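Local coordinates for protein glycoside Hydrolase (Bacteroides uniformis, PDB 5T99) that probably hydrolyses galactosidic linkages in agarose-derived oligosaccharides as a family 2 glycoside hydrolase, and binds d-galacto-isofagomine in its active-site pocket, at residues A725-R736 and G786-N797; N797-T805 and A814-L822. All coordinates share one frame; numbering follows the deposited sequence. Where two conformers were deposited one is given.

Contact 1: A725-R736 and G786-N797; sequences ADGKDLSYITVR and GMCMLIVQSDEN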
loop_
_atom_site.group_PDB
_atom_site.type_symbol
_atom_site.label_atom_id
_atom_site.label_comp_id
_atom_site.label_asym_id
_atom_site.label_seq_id
_atom_site.Cartn_x
_atom_site.Cartn_y
_atom_site.Cartn_z
ATOM N N ALA A 725 23.075 -3.266 -1.623
ATOM C CA ALA A 725 23.888 -2.358 -0.818
ATOM C C ALA A 725 23.559 -0.893 -1.098
ATOM O O ALA A 725 24.443 -0.112 -1.431
ATOM C CB ALA A 725 25.364 -2.625 -1.072
ATOM N N ASP A 726 22.294 -0.522 -0.924
ATOM C CA ASP A 726 21.819 0.821 -1.262
ATOM C C ASP A 726 21.506 1.662 -0.028
ATOM O O ASP A 726 21.162 2.838 -0.160
ATOM C CB ASP A 726 20.602 0.752 -2.211
ATOM C CG ASP A 726 19.401 -0.050 -1.636
ATOM O OD1 ASP A 726 19.472 -0.611 -0.513
ATOM O OD2 ASP A 726 18.363 -0.115 -2.325
ATOM N N GLY A 727 21.614 1.069 1.165
ATOM C CA GLY A 727 21.194 1.732 2.405
ATOM C C GLY A 727 19.696 1.734 2.738
ATOM O O GLY A 727 19.310 2.218 3.798
ATOM N N LYS A 728 18.877 1.189 1.838
ATOM C CA LYS A 728 17.413 1.187 1.959
ATOM C C LYS A 728 16.804 -0.228 2.043
ATOM O O LYS A 728 15.807 -0.442 2.747
ATOM C CB LYS A 728 16.821 1.958 0.770
ATOM C CG LYS A 728 17.566 3.253 0.463
ATOM C CD LYS A 728 17.085 3.925 -0.820
ATOM C CE LYS A 728 17.577 3.205 -2.073
ATOM N NZ LYS A 728 17.166 3.894 -3.332
ATOM N N ASP A 729 17.407 -1.179 1.332
ATOM C CA ASP A 729 16.893 -2.547 1.223
ATOM C C ASP A 729 16.974 -3.312 2.537
ATOM O O ASP A 729 17.871 -3.075 3.340
ATOM C CB ASP A 729 17.705 -3.284 0.147
ATOM C CG ASP A 729 17.004 -4.487 -0.407
ATOM O OD1 ASP A 729 15.782 -4.674 -0.152
ATOM O OD2 ASP A 729 17.689 -5.259 -1.122
ATOM N N LEU A 730 16.037 -4.237 2.732
ATOM C CA LEU A 730 15.803 -4.876 4.019
ATOM C C LEU A 730 15.825 -6.386 3.903
ATOM O O LEU A 730 15.442 -6.926 2.875
ATOM C CB LEU A 730 14.416 -4.487 4.545
ATOM C CG LEU A 730 14.039 -3.009 4.622
ATOM C CD1 LEU A 730 12.549 -2.843 4.879
ATOM C CD2 LEU A 730 14.847 -2.312 5.707
ATOM N N SER A 731 16.255 -7.061 4.963
ATOM C CA SER A 731 15.920 -8.470 5.157
ATOM C C SER A 731 14.967 -8.553 6.335
ATOM O O SER A 731 15.208 -7.948 7.370
ATOM C CB SER A 731 17.156 -9.336 5.406
ATOM O OG SER A 731 16.827 -10.725 5.287
ATOM N N TYR A 732 13.867 -9.272 6.146
ATOM C CA TYR A 732 12.890 -9.557 7.200
ATOM C C TYR A 732 13.161 -10.960 7.755
ATOM O O TYR A 732 12.846 -11.970 7.107
ATOM C CB TYR A 732 11.457 -9.479 6.656
ATOM C CG TYR A 732 10.922 -8.072 6.507
ATOM C CD1 TYR A 732 10.030 -7.532 7.444
ATOM C CD2 TYR A 732 11.297 -7.275 5.427
ATOM C CE1 TYR A 732 9.531 -6.244 7.302
ATOM C CE2 TYR A 732 10.801 -5.986 5.282
ATOM C CZ TYR A 732 9.919 -5.474 6.214
ATOM O OH TYR A 732 9.442 -4.194 6.041
ATOM N N ILE A 733 13.724 -11.012 8.960
ATOM C CA ILE A 733 14.128 -12.274 9.583
ATOM C C ILE A 733 13.092 -12.707 10.614
ATOM O O ILE A 733 12.989 -12.114 11.684
ATOM C CB ILE A 733 15.544 -12.154 10.204
ATOM C CG1 ILE A 733 16.567 -11.795 9.117
ATOM C CG2 ILE A 733 15.943 -13.453 10.896
ATOM C CD1 ILE A 733 17.859 -11.189 9.638
ATOM N N THR A 734 12.307 -13.724 10.267
ATOM C CA THR A 734 11.365 -14.328 11.199
ATOM C C THR A 734 12.131 -14.945 12.364
ATOM O O THR A 734 13.166 -15.586 12.159
ATOM C CB THR A 734 10.514 -15.435 10.533
ATOM O OG1 THR A 734 9.783 -14.885 9.430
ATOM C CG2 THR A 734 9.527 -16.054 11.538
ATOM N N VAL A 735 11.611 -14.754 13.576
ATOM C CA VAL A 735 12.239 -15.235 14.796
ATOM C C VAL A 735 11.271 -16.186 15.471
ATOM O O VAL A 735 10.203 -15.772 15.888
ATOM C CB VAL A 735 12.579 -14.078 15.760
ATOM C CG1 VAL A 735 13.297 -14.615 17.006
ATOM C CG2 VAL A 735 13.414 -13.007 15.054
ATOM N N ARG A 736 11.662 -17.457 15.568
ATOM C CA ARG A 736 10.829 -18.517 16.137
ATOM C C ARG A 736 11.362 -18.935 17.505
ATOM O O ARG A 736 12.578 -19.013 17.697
ATOM C CB ARG A 736 10.819 -19.732 15.208
ATOM C CG ARG A 736 10.004 -19.533 13.941
ATOM C CD ARG A 736 10.321 -20.610 12.923
ATOM N NE ARG A 736 10.084 -21.968 13.420
ATOM C CZ ARG A 736 8.896 -22.577 13.477
ATOM N NH1 ARG A 736 7.780 -21.954 13.093
ATOM N NH2 ARG A 736 8.819 -23.832 13.932
ATOM N N GLY A 786 4.594 -17.317 19.713
ATOM C CA GLY A 786 5.728 -18.089 19.219
ATOM C C GLY A 786 6.760 -17.334 18.397
ATOM O O GLY A 786 7.874 -17.841 18.202
ATOM N N MET A 787 6.421 -16.134 17.920
ATOM C CA MET A 787 7.244 -15.475 16.914
ATOM C C MET A 787 7.380 -13.980 17.107
ATOM O O MET A 787 6.546 -13.320 17.735
ATOM C CB MET A 787 6.689 -15.740 15.507
ATOM C CG MET A 787 7.021 -17.120 14.947
ATOM S SD MET A 787 6.447 -17.399 13.253
ATOM C CE MET A 787 4.751 -17.918 13.522
ATOM N N CYS A 788 8.463 -13.464 16.552
ATOM C CA CYS A 788 8.640 -12.044 16.372
ATOM C C CYS A 788 9.471 -11.847 15.089
ATOM O O CYS A 788 9.710 -12.810 14.350
ATOM C CB CYS A 788 9.240 -11.405 17.633
ATOM S SG CYS A 788 10.923 -11.877 18.059
ATOM N N MET A 789 9.862 -10.613 14.796
ATOM C CA MET A 789 10.393 -10.288 13.475
ATOM C C MET A 789 11.469 -9.239 13.608
ATOM O O MET A 789 11.208 -8.157 14.129
ATOM C CB MET A 789 9.261 -9.770 12.581
ATOM C CG MET A 789 9.670 -9.362 11.165
ATOM S SD MET A 789 10.112 -10.748 10.107
ATOM C CE MET A 789 8.529 -11.594 9.997
ATOM N N LEU A 790 12.661 -9.574 13.120
ATOM C CA LEU A 790 13.797 -8.670 13.112
ATOM C C LEU A 790 13.940 -8.105 11.708
ATOM O O LEU A 790 13.846 -8.844 10.732
ATOM C CB LEU A 790 15.078 -9.433 13.495
ATOM C CG LEU A 790 16.388 -8.647 13.377
ATOM C CD1 LEU A 790 16.410 -7.519 14.389
ATOM C CD2 LEU A 790 17.596 -9.548 13.557
ATOM N N ILE A 791 14.209 -6.806 11.608
ATOM C CA ILE A 791 14.399 -6.165 10.310
ATOM C C ILE A 791 15.790 -5.549 10.260
ATOM O O ILE A 791 16.113 -4.684 11.056
ATOM C CB ILE A 791 13.302 -5.102 10.023
ATOM C CG1 ILE A 791 11.904 -5.727 10.156
ATOM C CG2 ILE A 791 13.465 -4.533 8.615
ATOM C CD1 ILE A 791 10.762 -4.731 10.180
ATOM N N VAL A 792 16.613 -5.997 9.323
ATOM C CA VAL A 792 17.925 -5.381 9.117
ATOM C C VAL A 792 17.963 -4.665 7.774
ATOM O O VAL A 792 17.114 -4.893 6.934
ATOM C CB VAL A 792 19.101 -6.383 9.280
ATOM C CG1 VAL A 792 19.066 -7.001 10.671
ATOM C CG2 VAL A 792 19.112 -7.463 8.195
ATOM N N GLN A 793 18.948 -3.784 7.616
ATOM C CA GLN A 793 19.075 -2.904 6.466
ATOM C C GLN A 793 20.530 -2.772 6.052
ATOM O O GLN A 793 21.403 -2.677 6.901
ATOM C CB GLN A 793 18.538 -1.525 6.817
ATOM C CG GLN A 793 18.428 -0.575 5.633
ATOM C CD GLN A 793 17.600 0.651 5.958
ATOM O OE1 GLN A 793 16.543 0.884 5.364
ATOM N NE2 GLN A 793 18.078 1.444 6.897
ATOM N N SER A 794 20.786 -2.734 4.747
ATOM C CA SER A 794 22.144 -2.514 4.250
ATOM C C SER A 794 22.651 -1.101 4.585
ATOM O O SER A 794 21.869 -0.211 4.926
ATOM C CB SER A 794 22.216 -2.756 2.733
ATOM O OG SER A 794 21.364 -1.865 2.030
ATOM N N ASP A 795 23.970 -0.933 4.528
ATOM C CA ASP A 795 24.605 0.385 4.525
ATOM C C ASP A 795 24.963 0.715 3.083
ATOM O O ASP A 795 25.404 -0.164 2.327
ATOM C CB ASP A 795 25.885 0.406 5.375
ATOM C CG ASP A 795 25.613 0.393 6.866
ATOM O OD1 ASP A 795 26.518 -0.046 7.612
ATOM O OD2 ASP A 795 24.526 0.831 7.297
ATOM N N GLU A 796 24.786 1.982 2.718
ATOM C CA GLU A 796 24.969 2.422 1.337
ATOM C C GLU A 796 26.403 2.150 0.864
ATOM O O GLU A 796 27.360 2.561 1.517
ATOM C CB GLU A 796 24.634 3.909 1.208
ATOM C CG GLU A 796 24.663 4.441 -0.224
ATOM C CD GLU A 796 24.275 5.903 -0.321
ATOM O OE1 GLU A 796 24.101 6.560 0.727
ATOM O OE2 GLU A 796 24.146 6.396 -1.457
ATOM N N ASN A 797 26.519 1.433 -0.257
ATOM C CA ASN A 797 27.799 1.106 -0.921
ATOM C C ASN A 797 28.756 0.175 -0.149
ATOM O O ASN A 797 29.936 0.073 -0.504
ATOM C CB ASN A 797 28.526 2.389 -1.395
ATOM C CG ASN A 797 27.941 2.942 -2.678
ATOM O OD1 ASN A 797 26.984 3.709 -2.657
ATOM N ND2 ASN A 797 28.517 2.551 -3.806
#

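Contact 2: N797-T805 and A814-L822; sequences NKQGKMNIT and AKTTINVEL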
loop_
_atom_site.group_PDB
_atom_site.type_symbol
_atom_site.label_atom_id
_atom_site.label_comp_id
_atom_site.label_asym_id
_atom_site.label_seq_id
_atom_site.Cartn_x
_atom_site.Cartn_y
_atom_site.Cartn_z
ATOM N N ASN A 797 26.519 1.433 -0.257
ATOM C CA ASN A 797 27.799 1.106 -0.921
ATOM C C ASN A 797 28.756 0.175 -0.149
ATOM O O ASN A 797 29.936 0.073 -0.504
ATOM C CB ASN A 797 28.526 2.389 -1.395
ATOM C CG ASN A 797 27.941 2.942 -2.678
ATOM O OD1 ASN A 797 26.984 3.709 -2.657
ATOM N ND2 ASN A 797 28.517 2.551 -3.806
ATOM N N LYS A 798 28.243 -0.537 0.855
ATOM C CA LYS A 798 29.059 -1.423 1.679
ATOM C C LYS A 798 28.644 -2.878 1.428
ATOM O O LYS A 798 27.597 -3.326 1.899
ATOM C CB LYS A 798 28.930 -1.033 3.163
ATOM C CG LYS A 798 30.265 -0.741 3.839
ATOM C CD LYS A 798 30.110 0.065 5.125
ATOM C CE LYS A 798 29.583 -0.784 6.272
ATOM N NZ LYS A 798 29.698 -0.036 7.554
ATOM N N GLN A 799 29.472 -3.595 0.667
ATOM C CA GLN A 799 29.242 -5.007 0.339
ATOM C C GLN A 799 29.869 -5.907 1.391
ATOM O O GLN A 799 30.718 -5.459 2.157
ATOM C CB GLN A 799 29.840 -5.349 -1.027
ATOM C CG GLN A 799 29.399 -4.425 -2.156
ATOM C CD GLN A 799 29.795 -4.949 -3.524
ATOM O OE1 GLN A 799 29.105 -5.798 -4.106
ATOM N NE2 GLN A 799 30.912 -4.449 -4.045
ATOM N N GLY A 800 29.431 -7.167 1.423
ATOM C CA GLY A 800 29.984 -8.180 2.320
ATOM C C GLY A 800 28.936 -8.824 3.211
ATOM O O GLY A 800 27.737 -8.769 2.917
ATOM N N LYS A 801 29.398 -9.431 4.306
ATOM C CA LYS A 801 28.526 -10.138 5.237
ATOM C C LYS A 801 27.926 -9.195 6.277
ATOM O O LYS A 801 28.593 -8.284 6.778
ATOM C CB LYS A 801 29.286 -11.236 5.983
ATOM C CG LYS A 801 30.019 -12.254 5.126
ATOM C CD LYS A 801 30.631 -13.330 6.023
ATOM C CE LYS A 801 31.847 -13.991 5.393
ATOM N NZ LYS A 801 31.509 -14.663 4.105
ATOM N N MET A 802 26.661 -9.426 6.596
ATOM C CA MET A 802 26.021 -8.804 7.739
ATOM C C MET A 802 25.687 -9.961 8.663
ATOM O O MET A 802 24.950 -10.869 8.269
ATOM C CB MET A 802 24.766 -8.065 7.298
ATOM C CG MET A 802 23.955 -7.493 8.445
ATOM S SD MET A 802 22.503 -6.506 8.033
ATOM C CE MET A 802 22.313 -6.711 6.260
ATOM N N ASN A 803 26.231 -9.927 9.880
ATOM C CA ASN A 803 26.126 -11.047 10.828
ATOM C C ASN A 803 25.166 -10.733 11.950
ATOM O O ASN A 803 25.369 -9.776 12.688
ATOM C CB ASN A 803 27.498 -11.381 11.408
ATOM C CG ASN A 803 28.515 -11.682 10.327
ATOM O OD1 ASN A 803 29.555 -11.027 10.244
ATOM N ND2 ASN A 803 28.203 -12.653 9.467
ATOM N N ILE A 804 24.127 -11.554 12.069
ATOM C CA ILE A 804 23.077 -11.361 13.057
ATOM C C ILE A 804 23.263 -12.370 14.187
ATOM O O ILE A 804 23.589 -13.528 13.940
ATOM C CB ILE A 804 21.668 -11.577 12.451
ATOM C CG1 ILE A 804 21.532 -10.906 11.070
ATOM C CG2 ILE A 804 20.586 -11.107 13.412
ATOM C CD1 ILE A 804 21.953 -9.453 10.995
ATOM N N THR A 805 23.023 -11.918 15.415
ATOM C CA THR A 805 23.013 -12.783 16.592
ATOM C C THR A 805 21.748 -12.492 17.397
ATOM O O THR A 805 21.471 -11.341 17.718
ATOM C CB THR A 805 24.277 -12.554 17.446
ATOM O OG1 THR A 805 25.429 -12.935 16.685
ATOM C CG2 THR A 805 24.240 -13.365 18.741
ATOM N N ALA A 814 20.971 -17.993 18.466
ATOM C CA ALA A 814 20.876 -18.226 17.009
ATOM C C ALA A 814 21.685 -17.207 16.215
ATOM O O ALA A 814 21.774 -16.043 16.601
ATOM C CB ALA A 814 19.428 -18.181 16.571
ATOM N N LYS A 815 22.269 -17.656 15.108
ATOM C CA LYS A 815 23.020 -16.780 14.203
ATOM C C LYS A 815 22.581 -16.981 12.762
ATOM O O LYS A 815 22.121 -18.056 12.379
ATOM C CB LYS A 815 24.527 -17.034 14.310
ATOM C CG LYS A 815 25.142 -16.621 15.642
ATOM C CD LYS A 815 26.503 -17.272 15.865
ATOM C CE LYS A 815 27.087 -16.924 17.229
ATOM N NZ LYS A 815 27.500 -15.499 17.334
ATOM N N THR A 816 22.709 -15.929 11.968
ATOM C CA THR A 816 22.517 -16.044 10.519
ATOM C C THR A 816 23.269 -14.919 9.838
ATOM O O THR A 816 23.507 -13.865 10.448
ATOM C CB THR A 816 21.010 -16.049 10.122
ATOM O OG1 THR A 816 20.859 -16.470 8.760
ATOM C CG2 THR A 816 20.379 -14.684 10.309
ATOM N N THR A 817 23.651 -15.158 8.587
ATOM C CA THR A 817 24.347 -14.156 7.786
ATOM C C THR A 817 23.483 -13.690 6.620
ATOM O O THR A 817 22.849 -14.498 5.937
ATOM C CB THR A 817 25.696 -14.680 7.241
ATOM O OG1 THR A 817 26.510 -15.115 8.331
ATOM C CG2 THR A 817 26.448 -13.577 6.477
ATOM N N ILE A 818 23.472 -12.377 6.406
ATOM C CA ILE A 818 22.848 -11.777 5.236
ATOM C C ILE A 818 23.983 -11.221 4.376
ATOM O O ILE A 818 24.831 -10.467 4.867
ATOM C CB ILE A 818 21.852 -10.655 5.618
ATOM C CG1 ILE A 818 20.805 -11.155 6.619
ATOM C CG2 ILE A 818 21.170 -10.099 4.378
ATOM C CD1 ILE A 818 19.951 -12.324 6.159
ATOM N N ASN A 819 23.995 -11.614 3.102
ATOM C CA ASN A 819 24.988 -11.125 2.146
ATOM C C ASN A 819 24.469 -9.885 1.422
ATOM O O ASN A 819 23.313 -9.833 1.015
ATOM C CB ASN A 819 25.382 -12.231 1.162
ATOM C CG ASN A 819 26.368 -13.210 1.767
ATOM O OD1 ASN A 819 27.521 -12.866 2.007
ATOM N ND2 ASN A 819 25.917 -14.425 2.033
ATOM N N VAL A 820 25.342 -8.897 1.271
ATOM C CA VAL A 820 24.983 -7.591 0.741
ATOM C C VAL A 820 25.849 -7.345 -0.503
ATOM O O VAL A 820 27.085 -7.402 -0.419
ATOM C CB VAL A 820 25.183 -6.502 1.821
ATOM C CG1 VAL A 820 24.790 -5.122 1.302
ATOM C CG2 VAL A 820 24.393 -6.862 3.073
ATOM N N GLU A 821 25.194 -7.095 -1.640
ATOM C CA GLU A 821 25.851 -6.950 -2.941
ATOM C C GLU A 821 25.576 -5.586 -3.577
ATOM O O GLU A 821 24.668 -4.877 -3.157
ATOM C CB GLU A 821 25.358 -8.045 -3.878
ATOM C CG GLU A 821 25.768 -9.453 -3.467
ATOM C CD GLU A 821 25.208 -10.527 -4.390
ATOM O OE1 GLU A 821 24.443 -10.188 -5.320
ATOM O OE2 GLU A 821 25.527 -11.715 -4.180
ATOM N N LEU A 822 26.367 -5.262 -4.602
ATOM C CA LEU A 822 26.291 -4.017 -5.401
ATOM C C LEU A 822 26.928 -2.839 -4.672
ATOM O O LEU A 822 28.038 -2.420 -5.012
ATOM C CB LEU A 822 24.866 -3.658 -5.869
ATOM C CG LEU A 822 24.242 -4.505 -6.980
ATOM C CD1 LEU A 822 24.174 -5.984 -6.642
ATOM C CD2 LEU A 822 22.849 -3.967 -7.301
#

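Contact 1: A725-R736 and G786-N797
Tyr732 and Ile791 each carry their first branch anti to the carbonyl carbon (chi1 -79° for Tyr732 CG, -55° for Ile791 CG1), which sends ring and aliphatic chain off the sheet next to each other. They are a non-hydrogen-bonded pair of antiparallel strands 730-736 and 787-793, central neighbours in one sheet of a beta sandwich consistent with an immunoglobulin-like C-terminal domain. Ile791 CG2 sits over one face of the ring, while its CD1 lies 3.5 Å from Tyr732 CE1. Met789 comes to the ring edge as a Met-aromatic contact, SD 5.5 Å from the Tyr732 ring centroid; its chain then bends back, leaving CE 3.6 Å from Thr734 OG1. Arg332 adds a cation-pi contact with the same ring. The sheet's other face is largely apolar, Ser731 OG, bonded to Arg720 O, being an exception: Val735 CB rests 3.6 Å from Cys788 SG, while Ile733 CD1 meets Val792 CG2 and looks toward strand 800-807. Backbone bonds pair Ser731 with Val792, Ile733 with Leu790 and Val735 with Cys788 in both directions. Before the strand, Asp726 folds the loop as an Asx turn: CG stands between its own N and carbonyl carbon (chi1 58°), and OD1 accepts from Lys728 N and, at 2.8 Å, from Asp729 N, both on one face of the carboxylate. An alanine here would remove that acceptor, is likely to leave both amides without their mate, and could let the loop shift from Ser794. Ser794 OG, also bonded to Thr724 O, takes the Gly727 N-H at 3.1 Å. Asp729 in turn receives Ser794 N on its carbonyl and pairs its carboxylate with Arg720. At the loop's outer end, Asn797 N bonds Ala725 O at 2.8 Å.

Contact 2: N797-T805 and A814-L822
The flat amide of Gln799 has the C-terminal residue, Leu822, on one side of its plane: Leu822 O stands almost squarely over Gln799 CD at 3.4 Å. Leu822 N approaches from that same side and gives Gln799 OE1 a weak, bent hydrogen bond of 2.8 Å. A second amide, that of Asn803, runs alongside Thr817 and offers ND2 to Thr817 OG1 in another weak bond at 3.2 Å, with the Thr817 methyl CG2 close to the same nitrogen. These groups decorate a beta hairpin, strands 800-805 and 814-821, in the second sheet of the C-terminal sandwich. Gly800 with Val820, Met802 with Ile818 and Ile804 with Thr816 are its hydrogen-bonded pairs, each with two backbone bonds. Met802 reaches out with CG anti to its backbone N (chi1 174°) and turns at the end, which sets CE 3.8 Å from Val820 CG2 and 4.0 Å from Ile818 CB. Ile804 stands beside Thr816 on that face, its CB 4.0 Å from the methyl CG2. Strand 787-793 covers Met802 and Ile804 there, and Ile723 packs on Met802 and Ile818. On the opposite face, Lys801 CB lies 3.7 Å from Thr817 CG2, and Lys815 curls its NZ back toward Thr805 OG1 in a weak bond. The hairpin is therefore two-sided: its shape probably rests on backbone bonds and the apolar face, with the weak side-chain bonds of Asn803 and Lys815 probably adding little.

From the N-terminal side, the chain enters contact 1 at 725-736, leaves through strands 751-758, 761-766 and 780-782, and returns at 786-797, closing a loop of 49 residues. Passing Asn797, which both contacts share, it crosses to the second sheet and opens contact 2, closed after only eight residues by the hairpin turn. The two lie in series, neither nested nor crossed, with centres about 10 Å apart. Contact 1 joins two strands of one sheet, contact 2 two of the other, and their inner faces meet: Val792 CG2 is 3.5 Å from Met802 SD. A probable hydrogen bond from Ala725 N to Glu821 O brings the start of contact 1 to the chain's end.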